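Local coordinates for uncharacterized protein (Bacteroides ovatus CL02T12C04, PDB 6PTM) that probably hydrolyses carrageenan from its chain ends, as an exo-carrageenase assigned to glycoside hydrolase family GH42, at residues D328-N331 with S337-D340; K562-F567 with E588-S593; I669-L674 with K678-A683. All coordinates share one frame; numbering follows the deposited sequence.

Overall arrangement
The three contacts follow one another along the chain, each closing before the next opens. Contact 1 (328-331 with 337-340) belongs to the beta-galactosidase family region and lies at the periphery, its centre about 43 Å from that of contact 2 and 44 Å from that of contact 3. Contacts 2 and 3 are close neighbours, with centres about 12 Å apart, and share the five-stranded parallel sheet of order 2-1-3-4-5, consistent with a flavodoxin-like topology. Helices 579-590 and 674-687 lie next to each other on this sheet, where L590 packs on K678. Contact 1 thus belongs to the outskirts of the probable catalytic region, whereas the other two lie in what appears to be a separate alpha/beta domain.

Contact 1 of 3, residues D328-N331 with S337-D340; sequences DRLN and SYKD
The carboxamide of N331 grips the backbone of Y338 at two points. ND2 donates to Y338 O at 2.9 Å; the bond is nearly straight at 169°, lies in the carbonyl plane on a lone pair, and keeps that oxygen within the plane of the N331 amide. OD1 accepts from Y338 N at 3.0 Å in a more bent bond of 142°, the donor tilted out of the carbonyl plane. With CG beside its own backbone N (chi1 -81°), the amide projects from the helix to the extended chain of Y338. Were N331 an alanine, both backbone groups of Y338 would probably lose these partners and the loop would be freer to move. Helix 327-334 and the loop that leaves it are thereby tied together within the family region that forms a TIM barrel in GH42 enzymes, here at the edge of the molecule. N331 OD1 also bonds T336 OG1, just before the loop segment, a further bond that would help hold the amide's rotation. One residue back, L330 directs CD2 at the edge of the Y338 ring, 4.0 Å from CD2 of Y338, while helix 310-324 packs on the same leucine through L320 and H324.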
ATOM      1  N   ASP A 328      12.878 -25.810  31.316  1.00 17.53           N
ATOM      2  CA  ASP A 328      11.863 -26.868  31.526  1.00 19.31           C
ATOM      3  C   ASP A 328      10.580 -26.534  30.742  1.00 19.01           C
ATOM      4  O   ASP A 328       9.875 -27.461  30.292  1.00 17.32           O
ATOM      5  CB  ASP A 328      11.523 -27.015  33.005  1.00 21.74           C
ATOM      6  CG  ASP A 328      12.701 -27.408  33.894  1.00 24.08           C
ATOM      7  OD1 ASP A 328      13.583 -28.113  33.401  1.00 26.25           O
ATOM      8  OD2 ASP A 328      12.689 -27.045  35.086  1.00 25.63           O
ATOM      9  N   ARG A 329      10.206 -25.266  30.681  1.00 20.01           N
ATOM     10  CA  ARG A 329       8.982 -24.848  29.944  1.00 22.88           C
ATOM     11  C   ARG A 329       9.200 -25.072  28.437  1.00 21.83           C
ATOM     12  O   ARG A 329       8.259 -25.550  27.773  1.00 21.54           O
ATOM     13  CB  ARG A 329       8.588 -23.413  30.282  1.00 26.36           C
ATOM     14  CG  ARG A 329       7.691 -23.286  31.511  1.00 35.78           C
ATOM     15  CD  ARG A 329       8.100 -22.091  32.359  1.00 44.36           C
ATOM     16  NE  ARG A 329       7.087 -21.226  32.953  1.00 48.75           N
ATOM     17  CZ  ARG A 329       6.466 -20.220  32.331  1.00 56.84           C
ATOM     18  NH1 ARG A 329       6.665 -19.970  31.043  1.00 57.50           N
ATOM     19  NH2 ARG A 329       5.606 -19.480  33.006  1.00 63.44           N
ATOM     20  N   LEU A 330      10.377 -24.738  27.901  1.00 19.20           N
ATOM     21  CA  LEU A 330      10.654 -25.015  26.471  1.00 16.94           C
ATOM     22  C   LEU A 330      10.607 -26.527  26.252  1.00 16.07           C
ATOM     23  O   LEU A 330       9.986 -26.976  25.289  1.00 15.13           O
ATOM     24  CB  LEU A 330      12.007 -24.426  26.092  1.00 17.44           C
ATOM     25  CG  LEU A 330      12.444 -24.642  24.648  1.00 17.59           C
ATOM     26  CD1 LEU A 330      13.402 -23.543  24.236  1.00 18.67           C
ATOM     27  CD2 LEU A 330      13.105 -25.991  24.459  1.00 17.29           C
ATOM     28  N   ASN A 331      11.277 -27.308  27.094  1.00 15.33           N
ATOM     29  CA  ASN A 331      11.406 -28.778  26.912  1.00 15.66           C
ATOM     30  C   ASN A 331       9.993 -29.393  26.883  1.00 17.63           C
ATOM     31  O   ASN A 331       9.777 -30.276  26.062  1.00 18.03           O
ATOM     32  CB  ASN A 331      12.277 -29.416  28.008  1.00 16.21           C
ATOM     33  CG  ASN A 331      13.770 -29.290  27.761  1.00 15.04           C
ATOM     34  OD1 ASN A 331      14.230 -29.078  26.635  1.00 16.69           O
ATOM     35  ND2 ASN A 331      14.559 -29.403  28.808  1.00 15.52           N
ATOM     36  N   SER A 337      14.941 -32.290  25.679  1.00 18.42           N
ATOM     37  CA  SER A 337      15.689 -32.590  26.920  1.00 21.43           C
ATOM     38  C   SER A 337      16.930 -31.716  27.026  1.00 21.53           C
ATOM     39  O   SER A 337      17.955 -32.201  27.558  1.00 22.14           O
ATOM     40  CB  SER A 337      16.068 -34.033  26.917  1.00 21.86           C
ATOM     41  OG  SER A 337      14.900 -34.732  27.222  1.00 28.41           O
ATOM     42  N   TYR A 338      16.863 -30.477  26.550  1.00 20.57           N
ATOM     43  CA  TYR A 338      18.030 -29.570  26.589  1.00 19.81           C
ATOM     44  C   TYR A 338      18.344 -29.217  28.045  1.00 20.07           C
ATOM     45  O   TYR A 338      17.399 -28.999  28.821  1.00 18.65           O
ATOM     46  CB  TYR A 338      17.735 -28.305  25.800  1.00 19.89           C
ATOM     47  CG  TYR A 338      17.573 -28.529  24.318  1.00 20.18           C
ATOM     48  CD1 TYR A 338      18.622 -29.027  23.564  1.00 19.15           C
ATOM     49  CD2 TYR A 338      16.393 -28.188  23.661  1.00 20.44           C
ATOM     50  CE1 TYR A 338      18.495 -29.200  22.195  1.00 20.16           C
ATOM     51  CE2 TYR A 338      16.262 -28.345  22.283  1.00 20.33           C
ATOM     52  CZ  TYR A 338      17.308 -28.884  21.562  1.00 19.61           C
ATOM     53  OH  TYR A 338      17.229 -28.989  20.209  1.00 24.16           O
ATOM     54  N   LYS A 339      19.626 -29.154  28.395  1.00 19.00           N
ATOM     55  CA  LYS A 339      20.018 -28.945  29.803  1.00 21.81           C
ATOM     56  C   LYS A 339      19.875 -27.452  30.113  1.00 20.82           C
ATOM     57  O   LYS A 339      19.716 -27.149  31.278  1.00 20.35           O
ATOM     58  CB  LYS A 339      21.404 -29.544  30.065  1.00 25.11           C
ATOM     59  CG  LYS A 339      22.587 -28.687  29.633  1.00 28.47           C
ATOM     60  CD  LYS A 339      23.958 -29.366  29.866  1.00 32.57           C
ATOM     61  CE  LYS A 339      25.153 -28.497  29.508  1.00 32.82           C
ATOM     62  N   ASP A 340      19.872 -26.555  29.106  1.00 18.81           N
ATOM     63  CA  ASP A 340      19.795 -25.082  29.314  1.00 19.96           C
ATOM     64  C   ASP A 340      19.545 -24.412  27.969  1.00 19.17           C
ATOM     65  O   ASP A 340      19.625 -25.114  26.986  1.00 18.30           O
ATOM     66  CB  ASP A 340      21.060 -24.515  29.962  1.00 22.84           C
ATOM     67  CG  ASP A 340      22.353 -24.827  29.225  1.00 26.86           C
ATOM     68  OD1 ASP A 340      22.368 -24.773  27.944  1.00 29.04           O
ATOM     69  OD2 ASP A 340      23.331 -25.142  29.924  1.00 26.92           O
TER

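Contact 2 of 3, residues K562-F567 with E588-S593; sequences KPLRIF and EKLNFS
L564 and I566, alternate residues of strand 564-567, converge on one methyl of L590 on helix 579-590. Ahead of the strand, K562 turns its carbonyl back toward R565, and P563 leads into the first strand residue. L564 then extends CD1 to within 4.5 Å of L590 CD1, a loose methyl-to-methyl approach. R565 points to the other face of the sheet, where its NE donates to K562 O at 2.9 Å, with the oxygen at the edge of the guanidinium and in its plane; NH1 holds F599 O, so the buried charged group has at least two carbonyl partners. I566 returns to the L590 face and brings CG1 to 4.3 Å from L590 CD1. The leucine reaches both strand residues because its chain is extended beyond CG toward CD1 (chi2 -180°). The contact is apolar and its three residues are buried. It belongs to a beta-alpha-beta crossover from strand 564-567 to the parallel strand 597-600, whose connection, after the short helix 570-575, includes helix 579-590; I597 touches both I566 and L590. Strand 614-617 flanks the other edge, with A614 against L564, and helix 674-687 completes the apolar layer through A681 and V685.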
ATOM      1  N   LYS A 562     -13.747   4.057  12.202  1.00 14.67           N
ATOM      2  CA  LYS A 562     -13.852   2.627  11.838  1.00 15.73           C
ATOM      3  C   LYS A 562     -14.611   1.912  12.967  1.00 14.88           C
ATOM      4  O   LYS A 562     -14.005   1.448  13.942  1.00 13.84           O
ATOM      5  CB  LYS A 562     -12.447   2.051  11.630  1.00 16.29           C
ATOM      6  CG  LYS A 562     -11.567   2.735  10.590  1.00 17.25           C
ATOM      7  CD  LYS A 562     -10.240   2.012  10.444  1.00 18.68           C
ATOM      8  CE  LYS A 562      -9.121   2.758   9.730  1.00 19.93           C
ATOM      9  NZ  LYS A 562      -9.496   3.202   8.373  1.00 19.72           N
ATOM     10  N   PRO A 563     -15.962   1.854  12.933  1.00 14.41           N
ATOM     11  CA  PRO A 563     -16.704   1.459  14.131  1.00 15.04           C
ATOM     12  C   PRO A 563     -16.749  -0.048  14.417  1.00 15.44           C
ATOM     13  O   PRO A 563     -17.280  -0.464  15.439  1.00 14.64           O
ATOM     14  CB  PRO A 563     -18.112   1.971  13.810  1.00 15.71           C
ATOM     15  CG  PRO A 563     -18.203   1.822  12.301  1.00 15.70           C
ATOM     16  CD  PRO A 563     -16.839   2.292  11.838  1.00 14.27           C
ATOM     17  N   LEU A 564     -16.306  -0.849  13.469  1.00 15.09           N
ATOM     18  CA  LEU A 564     -16.211  -2.304  13.648  1.00 15.24           C
ATOM     19  C   LEU A 564     -14.745  -2.664  13.450  1.00 16.17           C
ATOM     20  O   LEU A 564     -14.146  -2.276  12.378  1.00 15.92           O
ATOM     21  CB  LEU A 564     -17.135  -3.015  12.662  1.00 15.79           C
ATOM     22  CG  LEU A 564     -18.627  -2.750  12.858  1.00 16.28           C
ATOM     23  CD1 LEU A 564     -19.414  -3.317  11.691  1.00 17.91           C
ATOM     24  CD2 LEU A 564     -19.124  -3.341  14.172  1.00 17.37           C
ATOM     25  N   ARG A 565     -14.187  -3.350  14.444  1.00 14.54           N
ATOM     26  CA  ARG A 565     -12.779  -3.821  14.401  1.00 14.49           C
ATOM     27  C   ARG A 565     -12.752  -5.341  14.394  1.00 14.24           C
ATOM     28  O   ARG A 565     -13.276  -5.966  15.335  1.00 14.77           O
ATOM     29  CB  ARG A 565     -12.003  -3.259  15.587  1.00 13.76           C
ATOM     30  CG  ARG A 565     -11.975  -1.745  15.623  1.00 15.03           C
ATOM     31  CD  ARG A 565     -11.578  -1.101  14.300  1.00 15.03           C
ATOM     32  NE  ARG A 565     -11.426   0.327  14.537  1.00 14.73           N
ATOM     33  CZ  ARG A 565     -10.294   0.919  14.909  1.00 14.67           C
ATOM     34  NH1 ARG A 565      -9.153   0.248  15.027  1.00 15.94           N
ATOM     35  NH2 ARG A 565     -10.279   2.224  15.060  1.00 14.83           N
ATOM     36  N   ILE A 566     -12.125  -5.913  13.379  1.00 14.22           N
ATOM     37  CA  ILE A 566     -11.927  -7.379  13.296  1.00 14.93           C
ATOM     38  C   ILE A 566     -10.708  -7.694  14.133  1.00 14.91           C
ATOM     39  O   ILE A 566      -9.652  -7.140  13.810  1.00 14.08           O
ATOM     40  CB  ILE A 566     -11.758  -7.798  11.835  1.00 15.69           C
ATOM     41  CG1 ILE A 566     -13.036  -7.524  11.053  1.00 16.35           C
ATOM     42  CG2 ILE A 566     -11.324  -9.239  11.694  1.00 16.02           C
ATOM     43  CD1 ILE A 566     -12.830  -7.665   9.596  1.00 16.86           C
ATOM     44  N   PHE A 567     -10.827  -8.603  15.098  1.00 15.49           N
ATOM     45  CA  PHE A 567      -9.677  -9.018  15.940  1.00 14.84           C
ATOM     46  C   PHE A 567      -8.653  -9.814  15.130  1.00 14.00           C
ATOM     47  O   PHE A 567      -9.015 -10.747  14.403  1.00 14.09           O
ATOM     48  CB  PHE A 567     -10.094  -9.825  17.163  1.00 16.23           C
ATOM     49  CG  PHE A 567      -9.002  -9.840  18.194  1.00 16.28           C
ATOM     50  CD1 PHE A 567      -8.154 -10.922  18.309  1.00 16.14           C
ATOM     51  CD2 PHE A 567      -8.759  -8.712  18.961  1.00 16.53           C
ATOM     52  CE1 PHE A 567      -7.123 -10.895  19.237  1.00 17.53           C
ATOM     53  CE2 PHE A 567      -7.689  -8.666  19.842  1.00 15.47           C
ATOM     54  CZ  PHE A 567      -6.898  -9.772  19.999  1.00 16.06           C
ATOM     55  N   GLU A 588     -14.664  -8.852   4.037  1.00 15.93           N
ATOM     56  CA  GLU A 588     -15.516  -8.759   2.811  1.00 16.29           C
ATOM     57  C   GLU A 588     -16.998  -8.689   3.211  1.00 17.30           C
ATOM     58  O   GLU A 588     -17.783  -7.892   2.627  1.00 15.70           O
ATOM     59  CB  GLU A 588     -15.241  -9.978   1.943  1.00 17.72           C
ATOM     60  CG  GLU A 588     -16.050 -10.048   0.676  1.00 18.34           C
ATOM     61  CD  GLU A 588     -15.675 -11.235  -0.192  1.00 19.89           C
ATOM     62  OE1 GLU A 588     -15.676 -12.383   0.328  1.00 18.94           O
ATOM     63  OE2 GLU A 588     -15.404 -11.019  -1.382  1.00 20.81           O
ATOM     64  N   LYS A 589     -17.379  -9.509   4.180  1.00 16.46           N
ATOM     65  CA  LYS A 589     -18.769  -9.582   4.668  1.00 16.40           C
ATOM     66  C   LYS A 589     -19.186  -8.225   5.223  1.00 16.28           C
ATOM     67  O   LYS A 589     -20.323  -7.866   5.020  1.00 14.83           O
ATOM     68  CB  LYS A 589     -18.894 -10.710   5.697  1.00 18.41           C
ATOM     69  CG  LYS A 589     -20.312 -10.995   6.113  1.00 21.55           C
ATOM     70  CD  LYS A 589     -21.119 -11.585   4.966  1.00 22.12           C
ATOM     71  CE  LYS A 589     -22.447 -12.137   5.410  1.00 25.52           C
ATOM     72  NZ  LYS A 589     -23.129 -12.749   4.241  1.00 29.50           N
ATOM     73  N   LEU A 590     -18.284  -7.478   5.871  1.00 16.41           N
ATOM     74  CA  LEU A 590     -18.644  -6.229   6.572  1.00 17.46           C
ATOM     75  C   LEU A 590     -18.415  -4.987   5.691  1.00 17.11           C
ATOM     76  O   LEU A 590     -18.948  -3.969   6.027  1.00 17.35           O
ATOM     77  CB  LEU A 590     -17.838  -6.114   7.871  1.00 17.17           C
ATOM     78  CG  LEU A 590     -18.067  -7.182   8.942  1.00 17.48           C
ATOM     79  CD1 LEU A 590     -17.181  -6.885  10.148  1.00 16.00           C
ATOM     80  CD2 LEU A 590     -19.531  -7.280   9.348  1.00 18.18           C
ATOM     81  N   ASN A 591     -17.627  -5.071   4.628  1.00 17.54           N
ATOM     82  CA  ASN A 591     -16.999  -3.894   3.974  1.00 17.39           C
ATOM     83  C   ASN A 591     -17.904  -3.176   2.956  1.00 17.99           C
ATOM     84  O   ASN A 591     -17.477  -2.096   2.445  1.00 16.80           O
ATOM     85  CB  ASN A 591     -15.734  -4.259   3.206  1.00 17.87           C
ATOM     86  CG  ASN A 591     -14.964  -3.015   2.830  1.00 17.59           C
ATOM     87  OD1 ASN A 591     -14.720  -2.181   3.695  1.00 17.74           O
ATOM     88  ND2 ASN A 591     -14.630  -2.875   1.559  1.00 16.74           N
ATOM     89  N   PHE A 592     -19.113  -3.669   2.689  1.00 17.30           N
ATOM     90  CA  PHE A 592     -19.987  -3.050   1.664  1.00 17.01           C
ATOM     91  C   PHE A 592     -21.274  -2.558   2.316  1.00 16.79           C
ATOM     92  O   PHE A 592     -22.303  -2.586   1.653  1.00 15.42           O
ATOM     93  CB  PHE A 592     -20.221  -4.036   0.506  1.00 17.09           C
ATOM     94  CG  PHE A 592     -18.939  -4.457  -0.150  1.00 16.25           C
ATOM     95  CD1 PHE A 592     -18.211  -5.521   0.361  1.00 16.37           C
ATOM     96  CD2 PHE A 592     -18.416  -3.740  -1.205  1.00 15.21           C
ATOM     97  CE1 PHE A 592     -17.010  -5.885  -0.202  1.00 16.04           C
ATOM     98  CE2 PHE A 592     -17.215  -4.116  -1.776  1.00 16.88           C
ATOM     99  CZ  PHE A 592     -16.500  -5.174  -1.256  1.00 16.10           C
ATOM    100  N   SER A 593     -21.194  -2.024   3.535  1.00 16.62           N
ATOM    101  CA  SER A 593     -22.368  -1.519   4.302  1.00 14.92           C
ATOM    102  C   SER A 593     -22.237  -0.016   4.580  1.00 14.33           C
ATOM    103  O   SER A 593     -22.946   0.459   5.473  1.00 16.28           O
ATOM    104  CB  SER A 593     -22.549  -2.298   5.592  1.00 14.60           C
ATOM    105  OG  SER A 593     -22.724  -3.675   5.330  1.00 14.98           O
TER

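Contact 3 of 3, residues I669-L674 with K678-A683; sequences IVVSTL and KNEALA
L674 and K678 form the first turn of helix 674-687, which follows sheet-edge strand 667-670 after a short link and packs back against it, a strand-to-helix unit of the apparently flavodoxin-like domain. T673 is the N-cap, its OG1 bonded to the backbone N of E676. Entering the second segment, K678 N donates to L674 O at 2.8 Å and 170°, a regular i to i+4 helical bond. The K678 side chain starts beside that carbonyl, its CB 3.6 Å from L674 O, and then leads off in extended form toward S593. Two residues on, E680 carries the side-chain contact. With CG anti to the carbonyl carbon (chi1 -64°), CG comes to 3.9 Å from CG1 of V671, just past the strand, and the two side chains run antiparallel alongside each other. The bend at chi2 (-72°) then brings E680 CD to 3.8 Å from CG2 of I669, which lies across the glutamate, nearly perpendicular; the methyl on the beta-carbon rests against the carboxylate carbon. The I642 side chain, from strand 640-643, touches both V671 and E680. Further along the helix, L682 N bonds K678 O at 2.9 Å, and A683 N reaches N679 O at 3.1 Å.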
ATOM      1  N   ILE A 669     -21.424 -11.284  22.852  1.00 26.29           N
ATOM      2  CA  ILE A 669     -22.478 -11.880  21.997  1.00 24.62           C
ATOM      3  C   ILE A 669     -21.845 -13.025  21.235  1.00 24.53           C
ATOM      4  O   ILE A 669     -20.896 -12.813  20.425  1.00 22.86           O
ATOM      5  CB  ILE A 669     -23.137 -10.811  21.098  1.00 25.25           C
ATOM      6  CG1 ILE A 669     -23.693  -9.680  21.969  1.00 29.13           C
ATOM      7  CG2 ILE A 669     -24.202 -11.434  20.218  1.00 24.95           C
ATOM      8  CD1 ILE A 669     -24.275  -8.487  21.210  1.00 31.45           C
ATOM      9  N   VAL A 670     -22.391 -14.210  21.450  1.00 24.76           N
ATOM     10  CA  VAL A 670     -21.899 -15.443  20.788  1.00 26.15           C
ATOM     11  C   VAL A 670     -22.782 -15.709  19.581  1.00 27.63           C
ATOM     12  O   VAL A 670     -23.993 -15.677  19.715  1.00 34.94           O
ATOM     13  CB  VAL A 670     -21.840 -16.618  21.777  1.00 25.67           C
ATOM     14  CG1 VAL A 670     -21.212 -17.853  21.154  1.00 25.91           C
ATOM     15  CG2 VAL A 670     -21.119 -16.176  23.049  1.00 25.33           C
ATOM     16  N   VAL A 671     -22.171 -15.974  18.437  1.00 27.53           N
ATOM     17  CA  VAL A 671     -22.894 -16.189  17.159  1.00 28.07           C
ATOM     18  C   VAL A 671     -22.314 -17.443  16.508  1.00 26.67           C
ATOM     19  O   VAL A 671     -21.224 -17.885  16.921  1.00 26.63           O
ATOM     20  CB  VAL A 671     -22.789 -14.956  16.236  1.00 27.95           C
ATOM     21  CG1 VAL A 671     -23.330 -13.712  16.908  1.00 27.21           C
ATOM     22  CG2 VAL A 671     -21.368 -14.721  15.755  1.00 26.96           C
ATOM     23  N   SER A 672     -23.030 -18.012  15.543  1.00 28.48           N
ATOM     24  CA  SER A 672     -22.703 -19.322  14.927  1.00 29.69           C
ATOM     25  C   SER A 672     -22.350 -19.148  13.453  1.00 30.09           C
ATOM     26  O   SER A 672     -21.701 -20.056  12.913  1.00 36.11           O
ATOM     27  CB  SER A 672     -23.847 -20.288  15.122  1.00 30.23           C
ATOM     28  OG  SER A 672     -24.090 -20.464  16.507  1.00 32.60           O
ATOM     29  N   THR A 673     -22.805 -18.067  12.811  1.00 25.88           N
ATOM     30  CA  THR A 673     -22.625 -17.863  11.356  1.00 25.72           C
ATOM     31  C   THR A 673     -22.096 -16.456  11.074  1.00 24.04           C
ATOM     32  O   THR A 673     -22.318 -15.548  11.877  1.00 23.48           O
ATOM     33  CB  THR A 673     -23.923 -18.077  10.562  1.00 26.11           C
ATOM     34  OG1 THR A 673     -24.805 -17.006  10.900  1.00 27.00           O
ATOM     35  CG2 THR A 673     -24.571 -19.409  10.849  1.00 27.22           C
ATOM     36  N   LEU A 674     -21.493 -16.310   9.903  1.00 26.66           N
ATOM     37  CA  LEU A 674     -21.058 -15.027   9.306  1.00 29.25           C
ATOM     38  C   LEU A 674     -22.252 -14.076   9.246  1.00 30.24           C
ATOM     39  O   LEU A 674     -22.101 -12.897   9.630  1.00 30.12           O
ATOM     40  CB  LEU A 674     -20.514 -15.343   7.917  1.00 31.66           C
ATOM     41  CG  LEU A 674     -19.295 -14.562   7.474  1.00 34.87           C
ATOM     42  CD1 LEU A 674     -18.384 -14.222   8.632  1.00 35.45           C
ATOM     43  CD2 LEU A 674     -18.541 -15.357   6.432  1.00 36.75           C
ATOM     44  N   LYS A 678     -22.411 -10.555  11.154  1.00 22.14           N
ATOM     45  CA  LYS A 678     -22.713  -9.262  10.479  1.00 22.49           C
ATOM     46  C   LYS A 678     -23.941  -8.597  11.116  1.00 23.97           C
ATOM     47  O   LYS A 678     -23.877  -7.377  11.411  1.00 22.02           O
ATOM     48  CB  LYS A 678     -22.902  -9.427   8.974  1.00 22.46           C
ATOM     49  CG  LYS A 678     -23.433  -8.173   8.296  1.00 24.54           C
ATOM     50  CD  LYS A 678     -23.545  -8.317   6.792  1.00 27.03           C
ATOM     51  CE  LYS A 678     -24.244  -7.146   6.139  1.00 29.59           C
ATOM     52  NZ  LYS A 678     -23.837  -7.029   4.726  1.00 37.03           N
ATOM     53  N   ASN A 679     -25.043  -9.338  11.323  1.00 28.70           N
ATOM     54  CA  ASN A 679     -26.295  -8.766  11.893  1.00 27.31           C
ATOM     55  C   ASN A 679     -25.985  -8.158  13.258  1.00 24.62           C
ATOM     56  O   ASN A 679     -26.396  -7.008  13.532  1.00 19.62           O
ATOM     57  CB  ASN A 679     -27.422  -9.796  12.021  1.00 33.43           C
ATOM     58  CG  ASN A 679     -27.902 -10.283  10.675  1.00 38.43           C
ATOM     59  OD1 ASN A 679     -27.615  -9.663   9.652  1.00 43.28           O
ATOM     60  ND2 ASN A 679     -28.591 -11.414  10.661  1.00 43.92           N
ATOM     61  N   GLU A 680     -25.273  -8.882  14.118  1.00 25.56           N
ATOM     62  CA  GLU A 680     -24.958  -8.318  15.462  1.00 26.25           C
ATOM     63  C   GLU A 680     -24.022  -7.097  15.303  1.00 22.74           C
ATOM     64  O   GLU A 680     -24.238  -6.080  15.978  1.00 21.00           O
ATOM     65  CB  GLU A 680     -24.422  -9.434  16.358  1.00 27.92           C
ATOM     66  CG  GLU A 680     -25.468 -10.506  16.613  1.00 29.90           C
ATOM     67  CD  GLU A 680     -26.589 -10.073  17.541  1.00 31.80           C
ATOM     68  OE1 GLU A 680     -26.519  -8.970  18.082  1.00 32.73           O
ATOM     69  OE2 GLU A 680     -27.534 -10.843  17.706  1.00 36.37           O
ATOM     70  N   ALA A 681     -23.038  -7.153  14.408  1.00 21.79           N
ATOM     71  CA  ALA A 681     -22.075  -6.027  14.216  1.00 23.63           C
ATOM     72  C   ALA A 681     -22.838  -4.750  13.838  1.00 20.71           C
ATOM     73  O   ALA A 681     -22.631  -3.694  14.467  1.00 20.26           O
ATOM     74  CB  ALA A 681     -21.032  -6.380  13.179  1.00 21.90           C
ATOM     75  N   LEU A 682     -23.726  -4.835  12.852  1.00 24.70           N
ATOM     76  CA  LEU A 682     -24.464  -3.637  12.374  1.00 23.48           C
ATOM     77  C   LEU A 682     -25.454  -3.173  13.464  1.00 23.95           C
ATOM     78  O   LEU A 682     -25.622  -1.949  13.613  1.00 21.77           O
ATOM     79  CB  LEU A 682     -25.123  -3.948  11.031  1.00 24.36           C
ATOM     80  CG  LEU A 682     -24.146  -4.214   9.882  1.00 25.49           C
ATOM     81  CD1 LEU A 682     -24.911  -4.399   8.576  1.00 26.50           C
ATOM     82  CD2 LEU A 682     -23.147  -3.080   9.718  1.00 25.04           C
ATOM     83  N   ALA A 683     -26.016  -4.074  14.275  1.00 21.36           N
ATOM     84  CA  ALA A 683     -26.919  -3.664  15.380  1.00 22.40           C
ATOM     85  C   ALA A 683     -26.132  -2.807  16.381  1.00 22.22           C
ATOM     86  O   ALA A 683     -26.663  -1.785  16.883  1.00 21.74           O
ATOM     87  CB  ALA A 683     -27.526  -4.889  16.032  1.00 23.75           C
TER